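Local structure of acyl-CoA dehydrogenase (Slackia heliotrinireducens, 4RM7) at residues A[13-18]-A[70-75]; A[47-52]-A[58-63]; A[78-83]-A[88-93]. The protein belongs to the acyl-CoA dehydrogenase family, whose subunits combine a helical N-terminal domain, a β-sheet middle domain and a helical C-terminal domain. One frame throughout, in Å; residues are numbered along the deposited sequence.

Interaction 1: residues A[13-18]-A[70-75]; sequences QRLLNH and LFAQVL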
loop_
_atom_site.group_PDB
_atom_site.type_symbol
_atom_site.label_atom_id
_atom_site.label_comp_id
_atom_site.label_asym_id
_atom_site.label_seq_id
_atom_site.Cartn_x
_atom_site.Cartn_y
_atom_site.Cartn_z
ATOM N N GLN A 13 22.015 -6.812 -28.154
ATOM C CA GLN A 13 21.195 -5.839 -28.853
ATOM C C GLN A 13 20.752 -6.339 -30.228
ATOM O O GLN A 13 19.627 -6.069 -30.658
ATOM C CB GLN A 13 21.945 -4.519 -28.996
ATOM C CG GLN A 13 22.050 -3.736 -27.714
ATOM C CD GLN A 13 23.098 -2.639 -27.776
ATOM O OE1 GLN A 13 23.640 -2.331 -28.843
ATOM N NE2 GLN A 13 23.399 -2.049 -26.623
ATOM N N ARG A 14 21.627 -7.057 -30.926
ATOM C CA ARG A 14 21.255 -7.576 -32.241
ATOM C C ARG A 14 20.130 -8.609 -32.109
ATOM O O ARG A 14 19.200 -8.635 -32.928
ATOM C CB ARG A 14 22.456 -8.195 -32.960
ATOM C CG ARG A 14 23.349 -7.195 -33.634
ATOM C CD ARG A 14 24.241 -7.865 -34.666
ATOM N NE ARG A 14 24.977 -6.882 -35.472
ATOM C CZ ARG A 14 26.215 -6.478 -35.212
ATOM N NH1 ARG A 14 26.864 -6.953 -34.155
ATOM N NH2 ARG A 14 26.804 -5.591 -36.000
ATOM N N LEU A 15 20.231 -9.444 -31.076
ATOM C CA LEU A 15 19.195 -10.422 -30.756
ATOM C C LEU A 15 17.837 -9.735 -30.631
ATOM O O LEU A 15 16.846 -10.147 -31.255
ATOM C CB LEU A 15 19.543 -11.164 -29.462
ATOM C CG LEU A 15 18.494 -12.100 -28.861
ATOM C CD1 LEU A 15 18.249 -13.287 -29.764
ATOM C CD2 LEU A 15 18.932 -12.571 -27.472
ATOM N N LEU A 16 17.811 -8.664 -29.849
ATOM C CA LEU A 16 16.606 -7.875 -29.692
ATOM C C LEU A 16 16.093 -7.373 -31.020
ATOM O O LEU A 16 14.889 -7.402 -31.272
ATOM C CB LEU A 16 16.860 -6.690 -28.781
ATOM C CG LEU A 16 16.516 -6.951 -27.343
ATOM C CD1 LEU A 16 17.050 -5.808 -26.551
ATOM C CD2 LEU A 16 15.017 -7.032 -27.232
ATOM N N ASN A 17 17.007 -6.905 -31.866
ATOM C CA ASN A 17 16.615 -6.384 -33.171
ATOM C C ASN A 17 15.911 -7.464 -33.971
ATOM O O ASN A 17 14.870 -7.213 -34.589
ATOM C CB ASN A 17 17.818 -5.865 -33.951
ATOM C CG ASN A 17 18.474 -4.669 -33.300
ATOM O OD1 ASN A 17 17.868 -3.975 -32.483
ATOM N ND2 ASN A 17 19.729 -4.413 -33.674
ATOM N N HIS A 18 16.480 -8.667 -33.950
ATOM C CA HIS A 18 15.921 -9.795 -34.685
ATOM C C HIS A 18 14.546 -10.172 -34.148
ATOM O O HIS A 18 13.609 -10.391 -34.916
ATOM C CB HIS A 18 16.858 -10.997 -34.620
ATOM C CG HIS A 18 18.218 -10.729 -35.180
ATOM N ND1 HIS A 18 19.242 -11.657 -35.134
ATOM C CD2 HIS A 18 18.732 -9.641 -35.802
ATOM C CE1 HIS A 18 20.317 -11.151 -35.704
ATOM N NE2 HIS A 18 20.038 -9.927 -36.122
ATOM N N LEU A 70 20.035 -18.132 -20.468
ATOM C CA LEU A 70 18.797 -17.664 -19.833
ATOM C C LEU A 70 18.510 -16.159 -20.016
ATOM O O LEU A 70 17.374 -15.777 -20.286
ATOM C CB LEU A 70 18.817 -18.000 -18.339
ATOM C CG LEU A 70 17.479 -17.831 -17.622
ATOM C CD1 LEU A 70 16.397 -18.648 -18.269
ATOM C CD2 LEU A 70 17.601 -18.254 -16.206
ATOM N N PHE A 71 19.526 -15.312 -19.867
ATOM C CA PHE A 71 19.343 -13.886 -20.094
ATOM C C PHE A 71 18.838 -13.650 -21.513
ATOM O O PHE A 71 17.923 -12.854 -21.720
ATOM C CB PHE A 71 20.638 -13.113 -19.861
ATOM C CG PHE A 71 20.490 -11.626 -20.004
ATOM C CD1 PHE A 71 19.490 -10.944 -19.318
ATOM C CD2 PHE A 71 21.346 -10.896 -20.817
ATOM C CE1 PHE A 71 19.342 -9.549 -19.444
ATOM C CE2 PHE A 71 21.204 -9.495 -20.958
ATOM C CZ PHE A 71 20.205 -8.826 -20.264
ATOM N N ALA A 72 19.413 -14.359 -22.484
ATOM C CA ALA A 72 18.959 -14.242 -23.872
ATOM C C ALA A 72 17.494 -14.640 -24.019
ATOM O O ALA A 72 16.709 -13.939 -24.666
ATOM C CB ALA A 72 19.826 -15.085 -24.795
ATOM N N GLN A 73 17.139 -15.773 -23.422
ATOM C CA GLN A 73 15.765 -16.240 -23.419
ATOM C C GLN A 73 14.813 -15.200 -22.826
ATOM O O GLN A 73 13.712 -14.987 -23.333
ATOM C CB GLN A 73 15.665 -17.548 -22.645
ATOM C CG GLN A 73 16.158 -18.756 -23.412
ATOM C CD GLN A 73 16.169 -20.007 -22.541
ATOM O OE1 GLN A 73 16.405 -19.928 -21.324
ATOM N NE2 GLN A 73 15.903 -21.164 -23.153
ATOM N N VAL A 74 15.258 -14.557 -21.754
ATOM C CA VAL A 74 14.504 -13.514 -21.093
ATOM C C VAL A 74 14.277 -12.300 -21.992
ATOM O O VAL A 74 13.169 -11.749 -22.053
ATOM C CB VAL A 74 15.221 -13.096 -19.808
ATOM C CG1 VAL A 74 14.802 -11.704 -19.358
ATOM C CG2 VAL A 74 14.950 -14.117 -18.741
ATOM N N LEU A 75 15.312 -11.890 -22.709
ATOM C CA LEU A 75 15.157 -10.786 -23.646
ATOM C C LEU A 75 14.153 -11.161 -24.740
ATOM O O LEU A 75 13.339 -10.327 -25.145
ATOM C CB LEU A 75 16.502 -10.389 -24.259
ATOM C CG LEU A 75 17.564 -9.842 -23.301
ATOM C CD1 LEU A 75 18.880 -9.610 -24.052
ATOM C CD2 LEU A 75 17.091 -8.555 -22.602
#
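Leu15 and Leu16, on one side of helix 10-26, meet Ala72 and Leu75 of helix 70-84 in a buried, apolar contact between the two helices. At the start of the second segment, Leu70 packs on Phe248 of helix 234-270 and Tyr309 of helix 282-311, whereas the Phe71 ring touches Leu8 and Glu12 on one hand and, on the other, forms a cation-pi pair with Arg307 and an edge-to-face pair with Tyr303. The backbone amides of both residues reach the two carboxylate oxygens of Asp310.

Ala72 follows, and its lone methyl makes the closest approach, with CB 3.8 Å from CD2 of Leu15. The same Leu15 CD2 lies 3.8 Å from Ala72 O, and thus rests on the methyl and the adjoining carbonyl oxygen together. With CG anti to the backbone N (chi1 172°), the leucine extends across to the small residue, where the CA atoms of Leu15 and Ala72 are 7.9 Å apart. Gln73 points away from this interface, and its NE2 donates to Val59 O.

One turn on from Ala72, Leu75 directs its CB at the other helix, and its CD1 lies over one face of the Phe71 ring, displaced toward the rim. The CA atoms of Leu16 and Leu75 come closer here, at 6.9 Å, and Leu16 brings CD2 to 4.2 Å from Leu75 O. The backbones are thus separated by one layer of leucines and an alanine, an arrangement of two packed helices that belongs to the helical N-terminal domain of the acyl-CoA dehydrogenase fold.

Interaction 2: residues A[47-52]-A[58-63]; sequences KAFVDL and GVIHRR
The ammonium NZ of Lys47, one helical turn ahead of the place where Val50 meets Ile60, is gripped by several oxygens: it forms a 3.5 Å salt bridge with Asp51 OD1 and a hydrogen bond with Gln117 O, with a weak bond to Asp118 O besides. It thereby ties the last turn of helix 43-50 to the end of helix 106-119, both part of the all-helical N-terminal region found in acyl-CoA dehydrogenases. The chain leaves helix 43-50 at this point, with Leu52 N donating to Phe49 O at 3.2 Å, and returns as the irregular segment 58-63 to pack against the helix it has just left.

Ile60 carries that return contact, directing its CB toward the helix and dividing its two branches between neighbouring residues. Ile60 CG2 meets Phe49 CE2 at 4.1 Å, the methyl approaching the ring obliquely as the two side chains slide past each other in opposite directions. In the phenylalanine, chi1 of 168° swings the ring beside the carbonyl carbon and brings its far end to Ile60, although its CB does not head that way. The ring is also stacked with that of Phe90, while Tyr116 touches Phe49, Val50 and Ile60 alike.

The backbone of the returning segment has polar partners of its own, Ile60 O accepting from Arg113 NH1 and Gly58 N donating to Asp69 OD2. The longer branch of Ile60 runs to Val50, and these side chains cross at about a right angle. Ile60 CD1 comes within 4.0 Å of Val50 CB. Closer still is the backbone, with Ile60 CD1 sitting 3.6 Å from Val50 O.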
loop_
_atom_site.group_PDB
_atom_site.type_symbol
_atom_site.label_atom_id
_atom_site.label_comp_id
_atom_site.label_asym_id
_atom_site.label_seq_id
_atom_site.Cartn_x
_atom_site.Cartn_y
_atom_site.Cartn_z
ATOM N N LYS A 47 6.288 -21.499 -36.579
ATOM C CA LYS A 47 7.465 -21.999 -37.270
ATOM C C LYS A 47 8.499 -20.883 -37.444
ATOM O O LYS A 47 9.697 -21.114 -37.329
ATOM C CB LYS A 47 7.066 -22.595 -38.622
ATOM C CG LYS A 47 8.219 -22.859 -39.570
ATOM C CD LYS A 47 8.971 -24.117 -39.196
ATOM C CE LYS A 47 9.905 -24.566 -40.316
ATOM N NZ LYS A 47 10.994 -25.427 -39.765
ATOM N N ALA A 48 8.035 -19.665 -37.707
ATOM C CA ALA A 48 8.959 -18.554 -37.929
ATOM C C ALA A 48 9.760 -18.266 -36.657
ATOM O O ALA A 48 10.894 -17.797 -36.723
ATOM C CB ALA A 48 8.204 -17.300 -38.397
ATOM N N PHE A 49 9.172 -18.564 -35.501
ATOM C CA PHE A 49 9.859 -18.324 -34.236
ATOM C C PHE A 49 11.052 -19.260 -34.077
ATOM O O PHE A 49 12.115 -18.819 -33.672
ATOM C CB PHE A 49 8.912 -18.466 -33.039
ATOM C CG PHE A 49 9.620 -18.508 -31.719
ATOM C CD1 PHE A 49 9.988 -17.329 -31.076
ATOM C CD2 PHE A 49 9.941 -19.726 -31.120
ATOM C CE1 PHE A 49 10.659 -17.347 -29.849
ATOM C CE2 PHE A 49 10.612 -19.763 -29.872
ATOM C CZ PHE A 49 10.976 -18.567 -29.242
ATOM N N VAL A 50 10.898 -20.543 -34.394
ATOM C CA VAL A 50 12.031 -21.450 -34.212
ATOM C C VAL A 50 13.027 -21.302 -35.348
ATOM O O VAL A 50 14.138 -21.803 -35.260
ATOM C CB VAL A 50 11.602 -22.920 -34.107
ATOM C CG1 VAL A 50 10.891 -23.164 -32.791
ATOM C CG2 VAL A 50 10.745 -23.335 -35.301
ATOM N N ASP A 51 12.633 -20.596 -36.395
ATOM C CA ASP A 51 13.509 -20.340 -37.524
ATOM C C ASP A 51 14.257 -19.047 -37.335
ATOM O O ASP A 51 15.032 -18.648 -38.181
ATOM C CB ASP A 51 12.716 -20.275 -38.821
ATOM C CG ASP A 51 12.326 -21.629 -39.329
ATOM O OD1 ASP A 51 12.945 -22.617 -38.910
ATOM O OD2 ASP A 51 11.391 -21.707 -40.139
ATOM N N LEU A 52 14.023 -18.393 -36.210
ATOM C CA LEU A 52 14.590 -17.087 -35.949
ATOM C C LEU A 52 16.095 -17.128 -35.850
ATOM O O LEU A 52 16.668 -18.113 -35.418
ATOM C CB LEU A 52 14.046 -16.540 -34.645
ATOM C CG LEU A 52 12.910 -15.540 -34.743
ATOM C CD1 LEU A 52 12.446 -15.161 -33.355
ATOM C CD2 LEU A 52 13.362 -14.322 -35.512
ATOM N N GLY A 58 22.007 -19.478 -27.174
ATOM C CA GLY A 58 21.290 -20.712 -26.947
ATOM C C GLY A 58 19.886 -20.452 -26.434
ATOM O O GLY A 58 19.642 -20.521 -25.224
ATOM N N VAL A 59 18.960 -20.150 -27.348
ATOM C CA VAL A 59 17.580 -19.863 -26.961
ATOM C C VAL A 59 16.672 -21.098 -27.053
ATOM O O VAL A 59 15.925 -21.400 -26.117
ATOM C CB VAL A 59 16.992 -18.721 -27.817
ATOM C CG1 VAL A 59 15.513 -18.552 -27.532
ATOM C CG2 VAL A 59 17.718 -17.435 -27.520
ATOM N N ILE A 60 16.725 -21.802 -28.176
ATOM C CA ILE A 60 16.032 -23.082 -28.285
ATOM C C ILE A 60 17.010 -24.266 -28.354
ATOM O O ILE A 60 16.600 -25.392 -28.593
ATOM C CB ILE A 60 15.090 -23.132 -29.520
ATOM C CG1 ILE A 60 15.868 -22.991 -30.816
ATOM C CG2 ILE A 60 14.033 -22.049 -29.446
ATOM C CD1 ILE A 60 15.007 -23.244 -32.031
ATOM N N HIS A 61 18.297 -24.006 -28.144
ATOM C CA HIS A 61 19.313 -25.054 -28.115
ATOM C C HIS A 61 20.372 -24.679 -27.089
ATOM O O HIS A 61 20.452 -23.521 -26.702
ATOM C CB HIS A 61 19.937 -25.261 -29.504
ATOM C CG HIS A 61 21.056 -24.311 -29.838
ATOM N ND1 HIS A 61 20.857 -22.965 -30.063
ATOM C CD2 HIS A 61 22.380 -24.531 -30.033
ATOM C CE1 HIS A 61 22.013 -22.393 -30.363
ATOM N NE2 HIS A 61 22.952 -23.320 -30.350
ATOM N N ARG A 62 21.170 -25.642 -26.628
ATOM C CA ARG A 62 22.213 -25.339 -25.648
ATOM C C ARG A 62 23.514 -24.995 -26.356
ATOM O O ARG A 62 24.332 -25.869 -26.622
ATOM C CB ARG A 62 22.438 -26.512 -24.690
ATOM C CG ARG A 62 21.238 -26.890 -23.814
ATOM C CD ARG A 62 21.441 -28.262 -23.155
ATOM N NE ARG A 62 20.180 -28.800 -22.645
ATOM C CZ ARG A 62 19.758 -28.692 -21.382
ATOM N NH1 ARG A 62 18.576 -29.211 -21.028
ATOM N NH2 ARG A 62 20.511 -28.070 -20.472
ATOM N N ARG A 63 23.694 -23.715 -26.657
ATOM C CA ARG A 63 24.901 -23.229 -27.309
ATOM C C ARG A 63 26.181 -23.795 -26.703
ATOM O O ARG A 63 27.023 -24.339 -27.425
ATOM C CB ARG A 63 24.940 -21.710 -27.249
ATOM C CG ARG A 63 26.260 -21.104 -27.654
ATOM C CD ARG A 63 26.287 -19.648 -27.253
ATOM N NE ARG A 63 26.113 -19.547 -25.817
ATOM C CZ ARG A 63 27.120 -19.577 -24.955
ATOM N NH1 ARG A 63 28.362 -19.671 -25.404
ATOM N NH2 ARG A 63 26.892 -19.494 -23.651
#

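Interaction 3: residues A[78-83]-A[88-93]; sequences EELSRI and LPFQND
Leu80 and Ser81, near the end of helix 70-84, face Leu88 and the first turn of helix 90-103 in an α-helical hairpin. Glu78 and Glu79 precede them on other sides of the helix. Glu79 is gripped side-on by Arg82, with NE donating to OE1 at 2.7 Å and NH2 to OE2 at 2.8 Å; both bonds are nearly straight and lie in the guanidinium plane, but the nitrogens sit 34° out of the carboxylate plane of Glu79.

Leu80 carries the apolar part. Leu80 CB lies 3.6 Å from Leu88 CD1, a methyl that also rests against Leu80 O. With CG opposite the carbonyl carbon (chi1 -68°) and chi2 extended at 179°, Leu80 carries CD1 to 3.7 Å from Phe90 CD2, obliquely to the ring, the two side chains crossing at about a right angle.

Ser81 supplies the polar part through a water. This molecule donates to Ser81 OG at 2.7 Å and accepts from Leu88 N at 2.8 Å and Gln91 NE2 at 3.0 Å, so that it joins the helix to the turn and to the next helix; Ser81 OG is bonded to Ile77 O as well.

Arg82 NH1 forms a salt bridge with Glu262. The hairpin lies between two neighbours: Leu80 and Phe90 pack on Tyr22 of helix 10-26, and Ser81 and Gln91 on Ala252 of helix 234-270.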
loop_
_atom_site.group_PDB
_atom_site.type_symbol
_atom_site.label_atom_id
_atom_site.label_comp_id
_atom_site.label_asym_id
_atom_site.label_seq_id
_atom_site.Cartn_x
_atom_site.Cartn_y
_atom_site.Cartn_z
ATOM N N GLU A 78 10.580 -11.244 -22.971
ATOM C CA GLU A 78 10.138 -9.899 -22.595
ATOM C C GLU A 78 9.749 -9.085 -23.841
ATOM O O GLU A 78 8.738 -8.394 -23.841
ATOM C CB GLU A 78 11.217 -9.163 -21.791
ATOM C CG GLU A 78 10.997 -7.662 -21.677
ATOM C CD GLU A 78 12.200 -6.890 -21.103
ATOM O OE1 GLU A 78 13.351 -7.330 -21.289
ATOM O OE2 GLU A 78 11.995 -5.824 -20.470
ATOM N N GLU A 79 10.527 -9.196 -24.913
ATOM C CA GLU A 79 10.247 -8.405 -26.101
ATOM C C GLU A 79 8.988 -8.853 -26.846
ATOM O O GLU A 79 8.229 -8.015 -27.332
ATOM C CB GLU A 79 11.444 -8.421 -27.056
ATOM C CG GLU A 79 11.285 -7.539 -28.320
ATOM C CD GLU A 79 11.020 -6.030 -28.052
ATOM O OE1 GLU A 79 10.907 -5.576 -26.883
ATOM O OE2 GLU A 79 10.926 -5.281 -29.043
ATOM N N LEU A 80 8.754 -10.162 -26.933
ATOM C CA LEU A 80 7.580 -10.651 -27.644
ATOM C C LEU A 80 6.321 -10.310 -26.851
ATOM O O LEU A 80 5.288 -9.983 -27.427
ATOM C CB LEU A 80 7.679 -12.163 -27.888
ATOM C CG LEU A 80 8.789 -12.499 -28.883
ATOM C CD1 LEU A 80 8.890 -13.970 -29.086
ATOM C CD2 LEU A 80 8.557 -11.780 -30.212
ATOM N N SER A 81 6.421 -10.374 -25.528
ATOM C CA SER A 81 5.303 -10.036 -24.653
ATOM C C SER A 81 5.023 -8.554 -24.717
ATOM O O SER A 81 3.875 -8.130 -24.564
ATOM C CB SER A 81 5.586 -10.435 -23.202
ATOM O OG SER A 81 5.931 -11.804 -23.111
ATOM N N ARG A 82 6.076 -7.769 -24.944
ATOM C CA ARG A 82 5.936 -6.321 -25.031
ATOM C C ARG A 82 5.218 -5.925 -26.311
ATOM O O ARG A 82 4.258 -5.165 -26.280
ATOM C CB ARG A 82 7.296 -5.628 -24.982
ATOM C CG ARG A 82 7.214 -4.099 -25.006
ATOM C CD ARG A 82 8.596 -3.480 -25.230
ATOM N NE ARG A 82 9.060 -3.694 -26.587
ATOM C CZ ARG A 82 8.575 -3.031 -27.634
ATOM N NH1 ARG A 82 7.620 -2.120 -27.461
ATOM N NH2 ARG A 82 9.030 -3.284 -28.852
ATOM N N ILE A 83 5.707 -6.439 -27.436
ATOM C CA ILE A 83 5.115 -6.148 -28.731
ATOM C C ILE A 83 3.687 -6.676 -28.807
ATOM O O ILE A 83 2.807 -5.991 -29.304
ATOM C CB ILE A 83 5.950 -6.751 -29.882
ATOM C CG1 ILE A 83 7.315 -6.073 -29.975
ATOM C CG2 ILE A 83 5.215 -6.631 -31.216
ATOM C CD1 ILE A 83 8.313 -6.895 -30.746
ATOM N N LEU A 88 2.125 -15.360 -24.541
ATOM C CA LEU A 88 2.440 -16.165 -25.715
ATOM C C LEU A 88 2.895 -17.572 -25.307
ATOM O O LEU A 88 3.349 -17.775 -24.184
ATOM C CB LEU A 88 3.512 -15.448 -26.547
ATOM C CG LEU A 88 3.126 -14.040 -27.009
ATOM C CD1 LEU A 88 4.300 -13.401 -27.726
ATOM C CD2 LEU A 88 1.884 -14.048 -27.904
ATOM N N PRO A 89 2.767 -18.557 -26.214
ATOM C CA PRO A 89 3.086 -19.959 -25.889
ATOM C C PRO A 89 4.578 -20.246 -25.777
ATOM O O PRO A 89 4.963 -21.306 -25.278
ATOM C CB PRO A 89 2.511 -20.752 -27.077
ATOM C CG PRO A 89 1.783 -19.792 -27.923
ATOM C CD PRO A 89 2.303 -18.413 -27.601
ATOM N N PHE A 90 5.402 -19.321 -26.254
ATOM C CA PHE A 90 6.824 -19.580 -26.423
ATOM C C PHE A 90 7.515 -19.980 -25.142
ATOM O O PHE A 90 8.239 -20.976 -25.137
ATOM C CB PHE A 90 7.514 -18.363 -27.033
ATOM C CG PHE A 90 6.955 -17.986 -28.358
ATOM C CD1 PHE A 90 6.881 -18.925 -29.377
ATOM C CD2 PHE A 90 6.432 -16.722 -28.574
ATOM C CE1 PHE A 90 6.333 -18.597 -30.617
ATOM C CE2 PHE A 90 5.884 -16.383 -29.806
ATOM C CZ PHE A 90 5.829 -17.327 -30.827
ATOM N N GLN A 91 7.299 -19.232 -24.057
ATOM C CA GLN A 91 7.993 -19.551 -22.804
ATOM C C GLN A 91 7.591 -20.947 -22.301
ATOM O O GLN A 91 8.432 -21.682 -21.787
ATOM C CB GLN A 91 7.764 -18.477 -21.716
ATOM C CG GLN A 91 6.334 -18.114 -21.341
ATOM C CD GLN A 91 5.758 -17.023 -22.237
ATOM O OE1 GLN A 91 6.151 -16.892 -23.396
ATOM N NE2 GLN A 91 4.813 -16.243 -21.705
ATOM N N ASN A 92 6.328 -21.335 -22.476
ATOM C CA ASN A 92 5.894 -22.661 -22.039
ATOM C C ASN A 92 6.557 -23.772 -22.865
ATOM O O ASN A 92 6.899 -24.818 -22.325
ATOM C CB ASN A 92 4.369 -22.789 -22.084
ATOM C CG ASN A 92 3.880 -24.165 -21.637
ATOM O OD1 ASN A 92 3.457 -24.982 -22.455
ATOM N ND2 ASN A 92 3.950 -24.429 -20.342
ATOM N N ASP A 93 6.764 -23.549 -24.158
ATOM C CA ASP A 93 7.536 -24.508 -24.964
ATOM C C ASP A 93 8.993 -24.620 -24.510
ATOM O O ASP A 93 9.527 -25.723 -24.409
ATOM C CB ASP A 93 7.526 -24.144 -26.443
ATOM C CG ASP A 93 6.147 -24.165 -27.037
ATOM O OD1 ASP A 93 5.264 -24.875 -26.505
ATOM O OD2 ASP A 93 5.949 -23.458 -28.044
HETATM O O HOH W 1 4.287 -13.879 -23.450
#

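From the N terminus, helix 10-26 is joined to the much later helix 70-84 by interaction 1, which closes a long loop. Interaction 2 is nested inside that loop, closing a short one where the chain turns back on the end of helix 43-50. Interaction 3 follows in series and closes the turn between helices 70-84 and 90-103. Helix 70-84 serves both interactions 1 and 3, near its start and near its end, and Leu16 packs on Glu79 between them. Val59 meets Ala72 and Gln73, linking interactions 1 and 2, while Phe49 meets Leu80 and Phe90 between interactions 2 and 3. Together they tie helices 10-26, 43-50, 70-84 and 90-103 to one another.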